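Local coordinates for protein glucuronoarabinoxylan endo-1,4-beta-xylanase (Clostridium papyrosolvens, PDB 4FMV) that probably hydrolyses internal beta-1,4 linkages of xylan-type plant cell-wall polysaccharides, this chain being the glycoside hydrolase family 30 part of a longer enzyme, at residues A[33-47]-A[261-275]. Numbering follows the deposited sequence.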
ATOM      1  N   VAL A  33     -15.861   6.970  -9.800  1.00 10.26           N
ATOM      2  CA  VAL A  33     -14.953   5.906  -9.373  1.00  9.79           C
ATOM      3  C   VAL A  33     -14.195   6.271  -8.090  1.00 12.47           C
ATOM      4  O   VAL A  33     -14.069   5.446  -7.181  1.00 13.17           O
ATOM      5  CB  VAL A  33     -13.992   5.550 -10.495  1.00  8.90           C
ATOM      6  CG1 VAL A  33     -12.866   4.628  -9.973  1.00  7.25           C
ATOM      7  CG2 VAL A  33     -14.778   4.884 -11.626  1.00  8.74           C
ATOM      8  N   MET A  34     -13.704   7.509  -8.012  1.00 13.33           N
ATOM      9  CA  MET A  34     -13.034   8.007  -6.800  1.00 11.81           C
ATOM     10  C   MET A  34     -13.977   8.050  -5.593  1.00 11.65           C
ATOM     11  O   MET A  34     -13.567   7.743  -4.462  1.00 12.01           O
ATOM     12  CB  MET A  34     -12.399   9.383  -7.050  1.00  9.89           C
ATOM     13  CG  MET A  34     -11.309   9.340  -8.122  1.00  8.72           C
ATOM     14  SD  MET A  34      -9.980   8.128  -7.764  1.00 13.57           S
ATOM     15  CE  MET A  34      -9.054   9.049  -6.526  1.00  8.63           C
ATOM     16  N   ASN A  35     -15.244   8.403  -5.831  1.00 10.89           N
ATOM     17  CA  ASN A  35     -16.249   8.418  -4.750  1.00 14.02           C
ATOM     18  C   ASN A  35     -16.554   7.022  -4.249  1.00 12.57           C
ATOM     19  O   ASN A  35     -16.755   6.811  -3.049  1.00 13.04           O
ATOM     20  CB  ASN A  35     -17.553   9.123  -5.182  1.00 15.48           C
ATOM     21  CG  ASN A  35     -17.374  10.621  -5.376  1.00 16.63           C
ATOM     22  OD1 ASN A  35     -16.386  11.206  -4.922  1.00 18.16           O
ATOM     23  ND2 ASN A  35     -18.340  11.255  -6.061  1.00 16.18           N
ATOM     24  N   SER A  36     -16.572   6.055  -5.164  1.00 11.55           N
ATOM     25  CA  SER A  36     -16.800   4.665  -4.772  1.00 10.28           C
ATOM     26  C   SER A  36     -15.623   4.139  -3.953  1.00 10.77           C
ATOM     27  O   SER A  36     -15.812   3.520  -2.903  1.00 12.71           O
ATOM     28  CB  SER A  36     -17.023   3.775  -6.001  1.00  9.83           C
ATOM     29  OG  SER A  36     -18.238   4.093  -6.671  1.00 10.92           O
ATOM     30  N   LEU A  37     -14.410   4.366  -4.454  1.00  9.09           N
ATOM     31  CA  LEU A  37     -13.211   3.816  -3.823  1.00 10.75           C
ATOM     32  C   LEU A  37     -12.758   4.605  -2.598  1.00  9.93           C
ATOM     33  O   LEU A  37     -12.427   4.021  -1.552  1.00  8.57           O
ATOM     34  CB  LEU A  37     -12.068   3.750  -4.843  1.00  8.22           C
ATOM     35  CG  LEU A  37     -12.318   2.761  -5.990  1.00 11.28           C
ATOM     36  CD1 LEU A  37     -11.080   2.608  -6.809  1.00 14.96           C
ATOM     37  CD2 LEU A  37     -12.751   1.391  -5.426  1.00 12.06           C
ATOM     38  N   TYR A  38     -12.670   5.924  -2.758  1.00  7.25           N
ATOM     39  CA  TYR A  38     -12.206   6.785  -1.682  1.00  8.02           C
ATOM     40  C   TYR A  38     -13.263   7.196  -0.668  1.00 13.31           C
ATOM     41  O   TYR A  38     -12.925   7.394   0.501  1.00 11.81           O
ATOM     42  CB  TYR A  38     -11.321   7.935  -2.212  1.00  6.69           C
ATOM     43  CG  TYR A  38     -10.011   7.332  -2.677  1.00 10.72           C
ATOM     44  CD1 TYR A  38      -9.939   6.616  -3.881  1.00 10.36           C
ATOM     45  CD2 TYR A  38      -8.882   7.365  -1.868  1.00 10.94           C
ATOM     46  CE1 TYR A  38      -8.760   6.005  -4.295  1.00  9.56           C
ATOM     47  CE2 TYR A  38      -7.692   6.749  -2.274  1.00 10.31           C
ATOM     48  CZ  TYR A  38      -7.643   6.076  -3.482  1.00 10.27           C
ATOM     49  OH  TYR A  38      -6.470   5.460  -3.874  1.00  8.96           O
ATOM     50  N   GLY A  39     -14.495   7.458  -1.118  1.00 14.25           N
ATOM     51  CA  GLY A  39     -15.617   7.573  -0.188  1.00 13.72           C
ATOM     52  C   GLY A  39     -16.281   6.340   0.410  1.00 12.21           C
ATOM     53  O   GLY A  39     -16.116   6.068   1.603  1.00 12.20           O
ATOM     54  N   ASP A  40     -16.877   5.504  -0.448  1.00 10.91           N
ATOM     55  CA  ASP A  40     -17.677   4.354  -0.015  1.00 10.43           C
ATOM     56  C   ASP A  40     -16.786   3.329   0.664  1.00 10.06           C
ATOM     57  O   ASP A  40     -17.116   2.872   1.743  1.00 12.25           O
ATOM     58  CB  ASP A  40     -18.400   3.649  -1.192  1.00 14.66           C
ATOM     59  CG  ASP A  40     -19.539   4.489  -1.792  1.00 16.10           C
ATOM     60  OD1 ASP A  40     -19.953   5.477  -1.163  1.00 18.32           O
ATOM     61  OD2 ASP A  40     -20.018   4.156  -2.894  1.00 15.37           O
ATOM     62  N   LEU A  41     -15.687   2.951   0.009  1.00  6.91           N
ATOM     63  CA  LEU A  41     -14.760   1.970   0.580  1.00 11.15           C
ATOM     64  C   LEU A  41     -13.653   2.576   1.443  1.00 11.20           C
ATOM     65  O   LEU A  41     -12.802   1.849   1.967  1.00 11.56           O
ATOM     66  CB  LEU A  41     -14.134   1.097  -0.506  1.00 10.12           C
ATOM     67  CG  LEU A  41     -15.130   0.412  -1.438  1.00 14.31           C
ATOM     68  CD1 LEU A  41     -14.433  -0.537  -2.409  1.00 16.24           C
ATOM     69  CD2 LEU A  41     -16.219  -0.314  -0.669  1.00 13.15           C
ATOM     70  N   GLY A  42     -13.640   3.899   1.557  1.00  8.48           N
ATOM     71  CA  GLY A  42     -12.740   4.577   2.479  1.00 10.80           C
ATOM     72  C   GLY A  42     -11.241   4.425   2.227  1.00  9.55           C
ATOM     73  O   GLY A  42     -10.454   4.516   3.178  1.00  9.67           O
ATOM     74  N   TYR A  43     -10.824   4.214   0.977  1.00 11.92           N
ATOM     75  CA  TYR A  43      -9.383   4.140   0.688  1.00 11.89           C
ATOM     76  C   TYR A  43      -8.696   5.422   1.171  1.00 14.02           C
ATOM     77  O   TYR A  43      -9.173   6.545   0.926  1.00 10.35           O
ATOM     78  CB  TYR A  43      -9.081   3.964  -0.790  1.00  9.71           C
ATOM     79  CG  TYR A  43      -9.440   2.636  -1.383  1.00  7.92           C
ATOM     80  CD1 TYR A  43     -10.212   1.720  -0.689  1.00  9.23           C
ATOM     81  CD2 TYR A  43      -8.980   2.288  -2.647  1.00  6.07           C
ATOM     82  CE1 TYR A  43     -10.559   0.494  -1.271  1.00  9.31           C
ATOM     83  CE2 TYR A  43      -9.327   1.087  -3.224  1.00  6.54           C
ATOM     84  CZ  TYR A  43     -10.101   0.191  -2.535  1.00  7.86           C
ATOM     85  OH  TYR A  43     -10.435  -1.016  -3.138  1.00 12.01           O
ATOM     86  N   SER A  44      -7.643   5.233   1.959  1.00 13.91           N
ATOM     87  CA  SER A  44      -6.887   6.328   2.563  1.00 12.78           C
ATOM     88  C   SER A  44      -5.532   6.706   1.909  1.00  6.85           C
ATOM     89  O   SER A  44      -4.813   7.547   2.433  1.00  6.83           O
ATOM     90  CB  SER A  44      -6.732   6.037   4.052  1.00 11.83           C
ATOM     91  OG  SER A  44      -6.198   4.733   4.183  1.00 13.08           O
ATOM     92  N   ILE A  45      -5.155   6.038   0.820  1.00  7.04           N
ATOM     93  CA  ILE A  45      -3.904   6.345   0.137  1.00  8.40           C
ATOM     94  C   ILE A  45      -4.093   6.207  -1.378  1.00  8.70           C
ATOM     95  O   ILE A  45      -4.717   5.252  -1.843  1.00 10.28           O
ATOM     96  CB  ILE A  45      -2.739   5.401   0.572  1.00 11.93           C
ATOM     97  CG1 ILE A  45      -2.579   5.380   2.093  1.00 12.62           C
ATOM     98  CG2 ILE A  45      -1.421   5.810  -0.111  1.00 12.62           C
ATOM     99  CD1 ILE A  45      -1.503   4.377   2.590  1.00  3.72           C
ATOM    100  N   LEU A  46      -3.551   7.162  -2.129  1.00  7.20           N
ATOM    101  CA  LEU A  46      -3.511   7.102  -3.591  1.00  7.79           C
ATOM    102  C   LEU A  46      -2.078   7.225  -4.079  1.00  9.84           C
ATOM    103  O   LEU A  46      -1.326   8.096  -3.625  1.00  9.08           O
ATOM    104  CB  LEU A  46      -4.341   8.249  -4.212  1.00  7.87           C
ATOM    105  CG  LEU A  46      -4.304   8.314  -5.743  1.00 10.28           C
ATOM    106  CD1 LEU A  46      -4.951   7.069  -6.411  1.00  3.31           C
ATOM    107  CD2 LEU A  46      -4.992   9.564  -6.230  1.00 10.40           C
ATOM    108  N   ARG A  47      -1.710   6.357  -5.015  1.00 10.28           N
ATOM    109  CA  ARG A  47      -0.397   6.381  -5.647  1.00  9.26           C
ATOM    110  C   ARG A  47      -0.511   6.916  -7.075  1.00  8.10           C
ATOM    111  O   ARG A  47      -1.184   6.311  -7.917  1.00  9.90           O
ATOM    112  CB  ARG A  47       0.194   4.950  -5.688  1.00  4.48           C
ATOM    113  CG  ARG A  47       1.585   4.841  -6.316  1.00  5.33           C
ATOM    114  CD  ARG A  47       2.018   3.376  -6.413  1.00  6.55           C
ATOM    115  NE  ARG A  47       3.409   3.222  -6.886  1.00  7.58           N
ATOM    116  CZ  ARG A  47       3.809   2.285  -7.738  1.00  7.57           C
ATOM    117  NH1 ARG A  47       2.924   1.432  -8.215  1.00  7.76           N
ATOM    118  NH2 ARG A  47       5.107   2.177  -8.085  1.00  8.99           N
ATOM    119  N   ALA A 261       1.236   0.014   5.567  1.00 13.82           N
ATOM    120  CA  ALA A 261       0.276   0.247   4.492  1.00  9.76           C
ATOM    121  C   ALA A 261       0.320  -0.871   3.446  1.00 10.98           C
ATOM    122  O   ALA A 261       1.356  -1.509   3.265  1.00 10.29           O
ATOM    123  CB  ALA A 261       0.569   1.586   3.821  1.00  5.49           C
ATOM    124  N   TYR A 262      -0.797  -1.094   2.758  1.00 10.09           N
ATOM    125  CA  TYR A 262      -0.841  -2.029   1.632  1.00 11.42           C
ATOM    126  C   TYR A 262      -1.567  -1.311   0.496  1.00 11.63           C
ATOM    127  O   TYR A 262      -2.747  -0.955   0.624  1.00 11.76           O
ATOM    128  CB  TYR A 262      -1.551  -3.335   2.020  1.00 10.72           C
ATOM    129  CG  TYR A 262      -1.575  -4.412   0.925  1.00  8.96           C
ATOM    130  CD1 TYR A 262      -2.437  -4.310  -0.165  1.00  9.29           C
ATOM    131  CD2 TYR A 262      -0.759  -5.532   1.008  1.00  9.19           C
ATOM    132  CE1 TYR A 262      -2.491  -5.290  -1.138  1.00 10.43           C
ATOM    133  CE2 TYR A 262      -0.788  -6.522   0.017  1.00 11.99           C
ATOM    134  CZ  TYR A 262      -1.653  -6.383  -1.056  1.00 11.10           C
ATOM    135  OH  TYR A 262      -1.696  -7.360  -2.034  1.00 10.41           O
ATOM    136  N   ILE A 263      -0.867  -1.079  -0.612  0.50  9.68           N
ATOM    137  CA  ILE A 263      -1.433  -0.300  -1.711  0.50  8.59           C
ATOM    138  C   ILE A 263      -1.522  -1.142  -2.976  0.50  8.72           C
ATOM    139  O   ILE A 263      -0.517  -1.639  -3.472  0.50  6.84           O
ATOM    140  CB  ILE A 263      -0.601   0.979  -2.007  0.50  7.01           C
ATOM    141  CG1 ILE A 263      -0.587   1.923  -0.802  0.50  6.29           C
ATOM    142  CG2 ILE A 263      -1.128   1.711  -3.251  0.50  6.37           C
ATOM    143  CD1 ILE A 263       0.746   1.952  -0.040  0.50  2.91           C
ATOM    144  N   TYR A 264      -2.740  -1.301  -3.481  1.00  6.22           N
ATOM    145  CA  TYR A 264      -3.010  -2.041  -4.702  1.00 10.34           C
ATOM    146  C   TYR A 264      -2.416  -1.311  -5.922  1.00  9.16           C
ATOM    147  O   TYR A 264      -2.097  -0.130  -5.879  1.00  8.93           O
ATOM    148  CB  TYR A 264      -4.543  -2.254  -4.870  1.00  8.14           C
ATOM    149  CG  TYR A 264      -4.948  -3.348  -5.848  1.00  9.23           C
ATOM    150  CD1 TYR A 264      -5.105  -4.664  -5.423  1.00  9.42           C
ATOM    151  CD2 TYR A 264      -5.190  -3.060  -7.199  1.00  7.69           C
ATOM    152  CE1 TYR A 264      -5.480  -5.667  -6.311  1.00 11.23           C
ATOM    153  CE2 TYR A 264      -5.553  -4.068  -8.105  1.00  7.54           C
ATOM    154  CZ  TYR A 264      -5.700  -5.364  -7.647  1.00 12.06           C
ATOM    155  OH  TYR A 264      -6.037  -6.371  -8.521  1.00 11.44           O
ATOM    156  N   TRP A 265      -2.288  -2.042  -7.012  1.00  7.58           N
ATOM    157  CA  TRP A 265      -1.898  -1.502  -8.305  1.00  8.39           C
ATOM    158  C   TRP A 265      -3.084  -0.696  -8.910  1.00 11.48           C
ATOM    159  O   TRP A 265      -3.917  -0.158  -8.166  1.00 12.44           O
ATOM    160  CB  TRP A 265      -1.371  -2.633  -9.203  1.00  7.06           C
ATOM    161  CG  TRP A 265      -0.898  -2.259 -10.578  1.00  9.90           C
ATOM    162  CD1 TRP A 265      -1.036  -3.016 -11.711  1.00 10.73           C
ATOM    163  CD2 TRP A 265      -0.205  -1.061 -10.985  1.00 11.60           C
ATOM    164  NE1 TRP A 265      -0.486  -2.362 -12.790  1.00 10.72           N
ATOM    165  CE2 TRP A 265       0.028  -1.162 -12.373  1.00 12.29           C
ATOM    166  CE3 TRP A 265       0.229   0.085 -10.315  1.00 11.69           C
ATOM    167  CZ2 TRP A 265       0.675  -0.160 -13.101  1.00 13.26           C
ATOM    168  CZ3 TRP A 265       0.878   1.081 -11.043  1.00  9.79           C
ATOM    169  CH2 TRP A 265       1.092   0.950 -12.420  1.00  9.09           C
ATOM    170  N   TRP A 266      -3.032  -0.424 -10.208  1.00  8.21           N
ATOM    171  CA  TRP A 266      -3.895   0.564 -10.838  1.00  6.35           C
ATOM    172  C   TRP A 266      -5.407   0.306 -10.826  1.00 11.24           C
ATOM    173  O   TRP A 266      -5.882  -0.837 -10.699  1.00  9.68           O
ATOM    174  CB  TRP A 266      -3.395   0.865 -12.267  1.00  7.35           C
ATOM    175  CG  TRP A 266      -3.328  -0.319 -13.196  1.00 10.75           C
ATOM    176  CD1 TRP A 266      -3.842  -1.582 -12.991  1.00 12.66           C
ATOM    177  CD2 TRP A 266      -2.688  -0.353 -14.481  1.00 13.96           C
ATOM    178  NE1 TRP A 266      -3.567  -2.389 -14.078  1.00 12.79           N
ATOM    179  CE2 TRP A 266      -2.857  -1.660 -15.002  1.00 14.37           C
ATOM    180  CE3 TRP A 266      -1.990   0.594 -15.238  1.00 15.90           C
ATOM    181  CZ2 TRP A 266      -2.362  -2.033 -16.248  1.00 14.53           C
ATOM    182  CZ3 TRP A 266      -1.489   0.221 -16.478  1.00 17.32           C
ATOM    183  CH2 TRP A 266      -1.684  -1.082 -16.973  1.00 17.35           C
ATOM    184  N   ILE A 267      -6.170   1.396 -10.951  1.00 10.59           N
ATOM    185  CA  ILE A 267      -7.598   1.337 -10.690  1.00 10.03           C
ATOM    186  C   ILE A 267      -8.457   0.919 -11.879  1.00 11.65           C
ATOM    187  O   ILE A 267      -9.105  -0.132 -11.806  1.00 13.26           O
ATOM    188  CB  ILE A 267      -8.162   2.638 -10.071  1.00 11.18           C
ATOM    189  CG1 ILE A 267      -7.587   2.855  -8.663  1.00  8.14           C
ATOM    190  CG2 ILE A 267      -9.674   2.553 -10.006  1.00  6.66           C
ATOM    191  CD1 ILE A 267      -7.603   4.332  -8.211  1.00  6.54           C
ATOM    192  N   THR A 268      -8.505   1.673 -12.974  1.00 10.12           N
ATOM    193  CA  THR A 268      -9.540   1.235 -13.902  1.00  9.88           C
ATOM    194  C   THR A 268      -8.903   0.424 -15.017  1.00  8.85           C
ATOM    195  O   THR A 268      -8.804   0.862 -16.158  1.00 10.29           O
ATOM    196  CB  THR A 268     -10.136   2.523 -14.529  1.00 15.95           C
ATOM    197  OG1 THR A 268      -9.061   3.401 -14.913  1.00 10.95           O
ATOM    198  CG2 THR A 268     -10.985   3.280 -13.485  1.00 12.52           C
ATOM    199  N   TRP A 269      -8.786  -0.859 -14.713  1.00 10.25           N
ATOM    200  CA  TRP A 269      -8.148  -1.868 -15.557  1.00 12.82           C
ATOM    201  C   TRP A 269      -8.761  -3.206 -15.167  1.00 13.73           C
ATOM    202  O   TRP A 269      -9.186  -3.344 -14.028  1.00 17.29           O
ATOM    203  CB  TRP A 269      -6.642  -1.857 -15.321  1.00 11.54           C
ATOM    204  CG  TRP A 269      -5.983  -0.622 -15.865  1.00 15.22           C
ATOM    205  CD1 TRP A 269      -5.748   0.556 -15.207  1.00 16.47           C
ATOM    206  CD2 TRP A 269      -5.469  -0.449 -17.189  1.00 17.88           C
ATOM    207  NE1 TRP A 269      -5.128   1.456 -16.048  1.00 18.19           N
ATOM    208  CE2 TRP A 269      -4.931   0.857 -17.265  1.00 18.93           C
ATOM    209  CE3 TRP A 269      -5.407  -1.275 -18.319  1.00 19.97           C
ATOM    210  CZ2 TRP A 269      -4.348   1.355 -18.424  1.00 19.90           C
ATOM    211  CZ3 TRP A 269      -4.828  -0.774 -19.474  1.00 22.83           C
ATOM    212  CH2 TRP A 269      -4.306   0.526 -19.516  1.00 22.19           C
ATOM    213  N   PRO A 270      -8.757  -4.200 -16.065  1.00 14.26           N
ATOM    214  CA  PRO A 270      -9.275  -5.539 -15.742  1.00 15.86           C
ATOM    215  C   PRO A 270      -8.567  -6.239 -14.571  1.00 16.49           C
ATOM    216  O   PRO A 270      -9.231  -6.940 -13.801  1.00 14.42           O
ATOM    217  CB  PRO A 270      -9.024  -6.321 -17.030  1.00 18.29           C
ATOM    218  CG  PRO A 270      -9.087  -5.268 -18.121  1.00 19.39           C
ATOM    219  CD  PRO A 270      -8.460  -4.048 -17.506  1.00 17.71           C
ATOM    220  N   ASN A 271      -7.251  -6.070 -14.439  1.00 13.81           N
ATOM    221  CA  ASN A 271      -6.542  -6.621 -13.276  1.00 13.43           C
ATOM    222  C   ASN A 271      -6.535  -5.589 -12.155  1.00 12.08           C
ATOM    223  O   ASN A 271      -5.869  -5.765 -11.128  1.00 11.09           O
ATOM    224  CB  ASN A 271      -5.124  -7.088 -13.620  1.00 12.87           C
ATOM    225  CG  ASN A 271      -4.255  -5.979 -14.167  1.00 14.77           C
ATOM    226  OD1 ASN A 271      -4.757  -4.986 -14.688  1.00 14.09           O
ATOM    227  ND2 ASN A 271      -2.936  -6.147 -14.060  1.00 17.40           N
ATOM    228  N   GLY A 272      -7.250  -4.489 -12.397  1.00 12.69           N
ATOM    229  CA  GLY A 272      -7.397  -3.417 -11.426  1.00 12.17           C
ATOM    230  C   GLY A 272      -8.620  -3.597 -10.542  1.00 14.44           C
ATOM    231  O   GLY A 272      -8.998  -4.726 -10.219  1.00 16.82           O
ATOM    232  N   LEU A 273      -9.134  -2.493 -10.011  1.00 13.18           N
ATOM    233  CA  LEU A 273     -10.324  -2.523  -9.158  1.00  8.75           C
ATOM    234  C   LEU A 273     -11.671  -2.054  -9.733  1.00  8.73           C
ATOM    235  O   LEU A 273     -12.705  -2.189  -9.068  1.00  8.88           O
ATOM    236  CB  LEU A 273     -10.016  -1.720  -7.892  1.00  7.12           C
ATOM    237  CG  LEU A 273      -8.707  -2.126  -7.207  1.00  9.09           C
ATOM    238  CD1 LEU A 273      -8.383  -1.163  -6.065  1.00  8.49           C
ATOM    239  CD2 LEU A 273      -8.818  -3.548  -6.728  1.00  8.05           C
ATOM    240  N   ALA A 274     -11.684  -1.507 -10.938  1.00  6.67           N
ATOM    241  CA  ALA A 274     -12.923  -0.863 -11.402  1.00 11.64           C
ATOM    242  C   ALA A 274     -12.924  -0.724 -12.915  1.00 13.46           C
ATOM    243  O   ALA A 274     -11.859  -0.819 -13.530  1.00 12.75           O
ATOM    244  CB  ALA A 274     -13.062   0.501 -10.754  1.00 11.47           C
ATOM    245  N   THR A 275     -14.086  -0.490 -13.531  1.00 11.89           N
ATOM    246  CA  THR A 275     -14.031  -0.025 -14.909  1.00 12.53           C
ATOM    247  C   THR A 275     -14.105   1.485 -14.875  1.00 12.33           C
ATOM    248  O   THR A 275     -14.502   2.079 -13.866  1.00  9.67           O
ATOM    249  CB  THR A 275     -15.220  -0.549 -15.759  1.00 14.84           C
ATOM    250  OG1 THR A 275     -16.440   0.040 -15.308  1.00 15.27           O
ATOM    251  CG2 THR A 275     -15.343  -2.080 -15.699  1.00 12.68           C
TER
HETATM  252  O   HOH W   1       0.451   0.593  -6.743  1.00  9.86           O
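Ile267 meets the helix at Leu37 and Val33. It comes tip to tip with Leu37, whose CD1 lies 3.5 Å from Ile267 CG2, tighter than carbons usually pack. Val33 and Ile267 run alongside each other, pointing opposite ways, with Val33 CG1 against the same methyl, while Val33 CG2 lies 3.6 Å from Thr275 O. At the other branch of Ile267, CD1 comes to the edge of the Tyr38 ring and to Leu46 CD1. Leu273 forms a second apolar contact: its CD1 lies at the edge of the Tyr43 ring, near its plane, 3.7 Å from Tyr43 CE2, while CD2 of the same leucine rests over the centre of the Tyr264 ring. Farther along, Ile45 CD1 reaches Ala261 CB at 3.7 Å, and Ile45 CG2 packs on Ile263 CG1 beside Phe84.

Tyr38 OH donates to Ile45 O at 2.7 Å, tying the helix to the strand that follows it, and Tyr43 OH is held by Ala284 O. The polar link between the segments is a water, 3.0 Å from Arg47 NH1 and 2.8 Å from Tyr264 O.

Arg47 leaves its strand extended as far as NE, CG anti to the backbone N (chi1 -179°), which carries its guanidinium up to Trp265. NH1 lies 3.5 Å from Trp265 CZ3, with the two planes 56° apart. NH1 forms a salt bridge with Glu232 and NH2 another with Glu177; NH2 also hydrogen-bonds Asn142, and NE hydrogen-bonds Ser86 OG.

Strands 45-49 and 261-266 flank strand 11-22, parallel to it, in the (beta/alpha)8 barrel; Ile45, Arg47, Ala261 and Ile263 approach each other across it, among Ile82, Phe84 and Trp229. Arg47 reaches to Glu177, Glu232 and Ser86 near the C-terminal ends of their strands, the end where (beta/alpha)8 enzymes carry their active site.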